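Local coordinates for protein GNAT family acetyltransferase (Mycobacterium smegmatis, PDB 6C30) that probably transfers an acetyl group from acetyl-CoA to an amino group, as expected of a RimJ-type N-acetyltransferase of the GNAT family, at residues L166-L177 with D189-E199. Residues are numbered along the deposited sequence; the frame is centred on the assembly and turned at random.
Sequences LAHVGFREEGLL and DHLLVAITAEE
R172 holds E199 side-on: NE gives a hydrogen bond to OE1 (2.9 Å) and NH2 one to OE2 (2.9 Å), both on syn sides of the carboxylate, whose plane is turned 33° from the guanidinium. A bend at chi3 (-80°) turns the guanidinium toward E199; A194 O lies over one of its faces, offset toward the rim. NH1 runs nearly straight to E174 OE2, so all three nitrogens are used, while OE1 of E174 pairs with R150. E199 OE2 also accepts the backbone N of T196 (2.8 Å), from the opposite face to NH2, and a water donates to both E199 OE1 and G170 O. G170 closes helix 160-169 in a Schellman motif; at its positive phi a CB would jam against V169 O, so glycine fits.

Strands 172-177 and 189-196 pair antiparallel. R172 and A194 exchange backbone bonds, as do L177 and H190, but between them a classic beta bulge makes L192 O accept both E174 N (2.8 Å) and, weakly, G175 N. V193 CG2 packs on F171 CB (3.7 Å), and I195 CG2 makes a CH-pi contact over the F171 ring; apolar side chains suit this buried place, where I195 also reaches L139 of helix 130-143 and V193 meets A153 of strand 150-155. Charges thus alternate from R150 through E174 and R172 to E199, which probably keeps these acids ionised, while the water ties the helix exit to E199.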
loop_
_atom_site.group_PDB
_atom_site.type_symbol
_atom_site.label_atom_id
_atom_site.label_comp_id
_atom_site.label_asym_id
_atom_site.label_seq_id
_atom_site.Cartn_x
_atom_site.Cartn_y
_atom_site.Cartn_z
ATOM N N LEU A 166 -8.265 22.015 -7.559
ATOM C CA LEU A 166 -8.963 21.505 -8.733
ATOM C C LEU A 166 -8.459 22.156 -10.022
ATOM O O LEU A 166 -8.251 21.468 -11.027
ATOM C CB LEU A 166 -10.477 21.720 -8.573
ATOM C CG LEU A 166 -11.131 20.856 -7.489
ATOM C CD1 LEU A 166 -12.473 21.436 -7.068
ATOM C CD2 LEU A 166 -11.293 19.417 -7.971
ATOM N N ALA A 167 -8.258 23.472 -9.992
ATOM C CA ALA A 167 -7.758 24.172 -11.174
ATOM C C ALA A 167 -6.352 23.686 -11.516
ATOM O O ALA A 167 -6.003 23.544 -12.693
ATOM C CB ALA A 167 -7.766 25.670 -10.949
ATOM N N HIS A 168 -5.554 23.414 -10.490
ATOM C CA HIS A 168 -4.168 23.027 -10.708
ATOM C C HIS A 168 -4.042 21.786 -11.583
ATOM O O HIS A 168 -3.204 21.744 -12.486
ATOM C CB HIS A 168 -3.458 22.790 -9.376
ATOM C CG HIS A 168 -2.022 22.404 -9.530
ATOM N ND1 HIS A 168 -1.005 23.333 -9.599
ATOM C CD2 HIS A 168 -1.435 21.190 -9.658
ATOM C CE1 HIS A 168 0.149 22.707 -9.749
ATOM N NE2 HIS A 168 -0.084 21.407 -9.789
ATOM N N VAL A 169 -4.882 20.780 -11.350
ATOM C CA VAL A 169 -4.741 19.539 -12.106
ATOM C C VAL A 169 -5.447 19.545 -13.461
ATOM O O VAL A 169 -5.261 18.620 -14.245
ATOM C CB VAL A 169 -5.226 18.309 -11.292
ATOM C CG1 VAL A 169 -4.424 18.186 -10.015
ATOM C CG2 VAL A 169 -6.716 18.384 -10.984
ATOM N N GLY A 170 -6.250 20.574 -13.739
ATOM C CA GLY A 170 -6.829 20.719 -15.067
ATOM C C GLY A 170 -8.338 20.847 -15.157
ATOM O O GLY A 170 -8.892 20.904 -16.258
ATOM N N PHE A 171 -9.021 20.906 -14.022
ATOM C CA PHE A 171 -10.472 21.094 -14.080
ATOM C C PHE A 171 -10.848 22.471 -14.629
ATOM O O PHE A 171 -10.227 23.479 -14.272
ATOM C CB PHE A 171 -11.096 20.894 -12.692
ATOM C CG PHE A 171 -11.208 19.454 -12.287
ATOM C CD1 PHE A 171 -12.296 18.697 -12.694
ATOM C CD2 PHE A 171 -10.226 18.856 -11.511
ATOM C CE1 PHE A 171 -12.401 17.356 -12.335
ATOM C CE2 PHE A 171 -10.326 17.523 -11.145
ATOM C CZ PHE A 171 -11.422 16.772 -11.556
ATOM N N ARG A 172 -11.871 22.492 -15.490
ATOM C CA ARG A 172 -12.444 23.718 -16.050
ATOM C C ARG A 172 -13.721 24.117 -15.330
ATOM O O ARG A 172 -14.567 23.265 -15.096
ATOM C CB ARG A 172 -12.798 23.536 -17.527
ATOM C CG ARG A 172 -11.664 23.160 -18.448
ATOM C CD ARG A 172 -12.223 22.773 -19.829
ATOM N NE ARG A 172 -12.736 21.405 -19.846
ATOM C CZ ARG A 172 -14.017 21.065 -19.704
ATOM N NH1 ARG A 172 -14.950 21.997 -19.547
ATOM N NH2 ARG A 172 -14.359 19.782 -19.727
ATOM N N GLU A 173 -13.910 25.395 -15.035
ATOM C CA GLU A 173 -15.223 25.850 -14.555
ATOM C C GLU A 173 -16.266 25.739 -15.669
ATOM O O GLU A 173 -16.049 26.248 -16.779
ATOM C CB GLU A 173 -15.158 27.295 -14.058
ATOM C CG GLU A 173 -14.371 27.466 -12.769
ATOM C CD GLU A 173 -14.407 28.890 -12.251
ATOM O OE1 GLU A 173 -15.141 29.721 -12.829
ATOM O OE2 GLU A 173 -13.692 29.181 -11.274
ATOM N N GLU A 174 -17.392 25.090 -15.375
ATOM C CA GLU A 174 -18.468 24.938 -16.353
ATOM C C GLU A 174 -19.731 25.681 -15.962
ATOM O O GLU A 174 -20.524 26.029 -16.823
ATOM C CB GLU A 174 -18.796 23.453 -16.570
ATOM C CG GLU A 174 -17.702 22.737 -17.343
ATOM C CD GLU A 174 -18.133 21.409 -17.916
ATOM O OE1 GLU A 174 -18.953 20.715 -17.290
ATOM O OE2 GLU A 174 -17.638 21.058 -19.004
ATOM N N GLY A 175 -19.938 25.927 -14.677
ATOM C CA GLY A 175 -21.150 26.616 -14.280
ATOM C C GLY A 175 -21.245 26.887 -12.804
ATOM O O GLY A 175 -20.360 26.512 -12.039
ATOM N N LEU A 176 -22.321 27.557 -12.410
ATOM C CA LEU A 176 -22.596 27.858 -11.014
ATOM C C LEU A 176 -23.951 27.272 -10.667
ATOM O O LEU A 176 -24.984 27.664 -11.231
ATOM C CB LEU A 176 -22.565 29.369 -10.750
ATOM C CG LEU A 176 -22.849 29.771 -9.299
ATOM C CD1 LEU A 176 -21.730 29.301 -8.375
ATOM C CD2 LEU A 176 -23.053 31.275 -9.183
ATOM N N LEU A 177 -23.939 26.304 -9.760
ATOM C CA LEU A 177 -25.145 25.606 -9.348
ATOM C C LEU A 177 -25.744 26.326 -8.148
ATOM O O LEU A 177 -25.179 26.303 -7.055
ATOM C CB LEU A 177 -24.820 24.142 -9.020
ATOM C CG LEU A 177 -23.939 23.427 -10.038
ATOM C CD1 LEU A 177 -23.682 22.003 -9.572
ATOM C CD2 LEU A 177 -24.571 23.454 -11.441
ATOM N N ASP A 189 -24.625 27.767 -2.989
ATOM C CA ASP A 189 -24.108 27.706 -4.354
ATOM C C ASP A 189 -22.819 26.889 -4.421
ATOM O O ASP A 189 -21.958 27.014 -3.551
ATOM C CB ASP A 189 -23.787 29.096 -4.905
ATOM C CG ASP A 189 -24.998 30.001 -5.050
ATOM O OD1 ASP A 189 -26.159 29.597 -4.795
ATOM O OD2 ASP A 189 -24.746 31.160 -5.453
ATOM N N HIS A 190 -22.680 26.071 -5.456
ATOM C CA HIS A 190 -21.432 25.372 -5.746
ATOM C C HIS A 190 -21.066 25.582 -7.209
ATOM O O HIS A 190 -21.926 25.462 -8.090
ATOM C CB HIS A 190 -21.551 23.868 -5.467
ATOM C CG HIS A 190 -21.489 23.496 -4.014
ATOM N ND1 HIS A 190 -22.462 23.860 -3.110
ATOM C CD2 HIS A 190 -20.581 22.764 -3.319
ATOM C CE1 HIS A 190 -22.147 23.384 -1.915
ATOM N NE2 HIS A 190 -21.017 22.709 -2.018
ATOM N N LEU A 191 -19.806 25.912 -7.473
ATOM C CA LEU A 191 -19.278 25.847 -8.829
ATOM C C LEU A 191 -19.225 24.405 -9.297
ATOM O O LEU A 191 -18.974 23.499 -8.500
ATOM C CB LEU A 191 -17.880 26.462 -8.897
ATOM C CG LEU A 191 -17.826 27.978 -8.710
ATOM C CD1 LEU A 191 -16.448 28.381 -8.248
ATOM C CD2 LEU A 191 -18.201 28.701 -9.996
ATOM N N LEU A 192 -19.486 24.197 -10.578
ATOM C CA LEU A 192 -19.292 22.913 -11.216
ATOM C C LEU A 192 -18.048 23.007 -12.079
ATOM O O LEU A 192 -17.947 23.902 -12.928
ATOM C CB LEU A 192 -20.513 22.540 -12.068
ATOM C CG LEU A 192 -20.423 21.237 -12.855
ATOM C CD1 LEU A 192 -20.374 20.048 -11.909
ATOM C CD2 LEU A 192 -21.592 21.094 -13.829
ATOM N N VAL A 193 -17.106 22.100 -11.863
ATOM C CA VAL A 193 -15.900 22.052 -12.684
ATOM C C VAL A 193 -15.789 20.658 -13.310
ATOM O O VAL A 193 -16.374 19.703 -12.799
ATOM C CB VAL A 193 -14.622 22.402 -11.875
ATOM C CG1 VAL A 193 -14.761 23.761 -11.196
ATOM C CG2 VAL A 193 -14.300 21.315 -10.848
ATOM N N ALA A 194 -15.058 20.529 -14.419
ATOM C CA ALA A 194 -15.038 19.268 -15.143
ATOM C C ALA A 194 -13.809 19.122 -16.022
ATOM O O ALA A 194 -13.146 20.103 -16.377
ATOM C CB ALA A 194 -16.290 19.123 -16.005
ATOM N N ILE A 195 -13.519 17.882 -16.375
ATOM C CA ILE A 195 -12.483 17.584 -17.351
ATOM C C ILE A 195 -12.919 16.335 -18.115
ATOM O O ILE A 195 -13.583 15.462 -17.550
ATOM C CB ILE A 195 -11.100 17.405 -16.656
ATOM C CG1 ILE A 195 -9.979 17.289 -17.694
ATOM C CG2 ILE A 195 -11.092 16.207 -15.685
ATOM C CD1 ILE A 195 -8.579 17.230 -17.085
ATOM N N THR A 196 -12.600 16.260 -19.408
ATOM C CA THR A 196 -12.974 15.073 -20.174
ATOM C C THR A 196 -11.717 14.341 -20.640
ATOM O O THR A 196 -10.616 14.891 -20.591
ATOM C CB THR A 196 -13.896 15.408 -21.384
ATOM O OG1 THR A 196 -13.177 16.181 -22.357
ATOM C CG2 THR A 196 -15.137 16.173 -20.936
ATOM N N ALA A 197 -11.893 13.092 -21.065
ATOM C CA ALA A 197 -10.769 12.209 -21.350
ATOM C C ALA A 197 -9.855 12.763 -22.441
ATOM O O ALA A 197 -8.640 12.578 -22.378
ATOM C CB ALA A 197 -11.272 10.834 -21.729
ATOM N N GLU A 198 -10.437 13.459 -23.414
ATOM C CA GLU A 198 -9.649 14.094 -24.482
ATOM C C GLU A 198 -8.578 15.036 -23.931
ATOM O O GLU A 198 -7.540 15.239 -24.562
ATOM C CB GLU A 198 -10.561 14.876 -25.440
ATOM C CG GLU A 198 -11.600 14.035 -26.179
ATOM C CD GLU A 198 -12.928 13.962 -25.445
ATOM O OE1 GLU A 198 -12.965 14.318 -24.251
ATOM O OE2 GLU A 198 -13.932 13.550 -26.061
ATOM N N GLU A 199 -8.829 15.614 -22.758
ATOM C CA GLU A 199 -7.940 16.616 -22.181
ATOM C C GLU A 199 -6.826 16.013 -21.336
ATOM O O GLU A 199 -5.913 16.722 -20.921
ATOM C CB GLU A 199 -8.725 17.592 -21.307
ATOM C CG GLU A 199 -9.933 18.214 -21.970
ATOM C CD GLU A 199 -10.703 19.096 -21.012
ATOM O OE1 GLU A 199 -10.215 20.197 -20.665
ATOM O OE2 GLU A 199 -11.803 18.679 -20.586
HETATM O O HOH W 1 -8.260 20.976 -18.854
#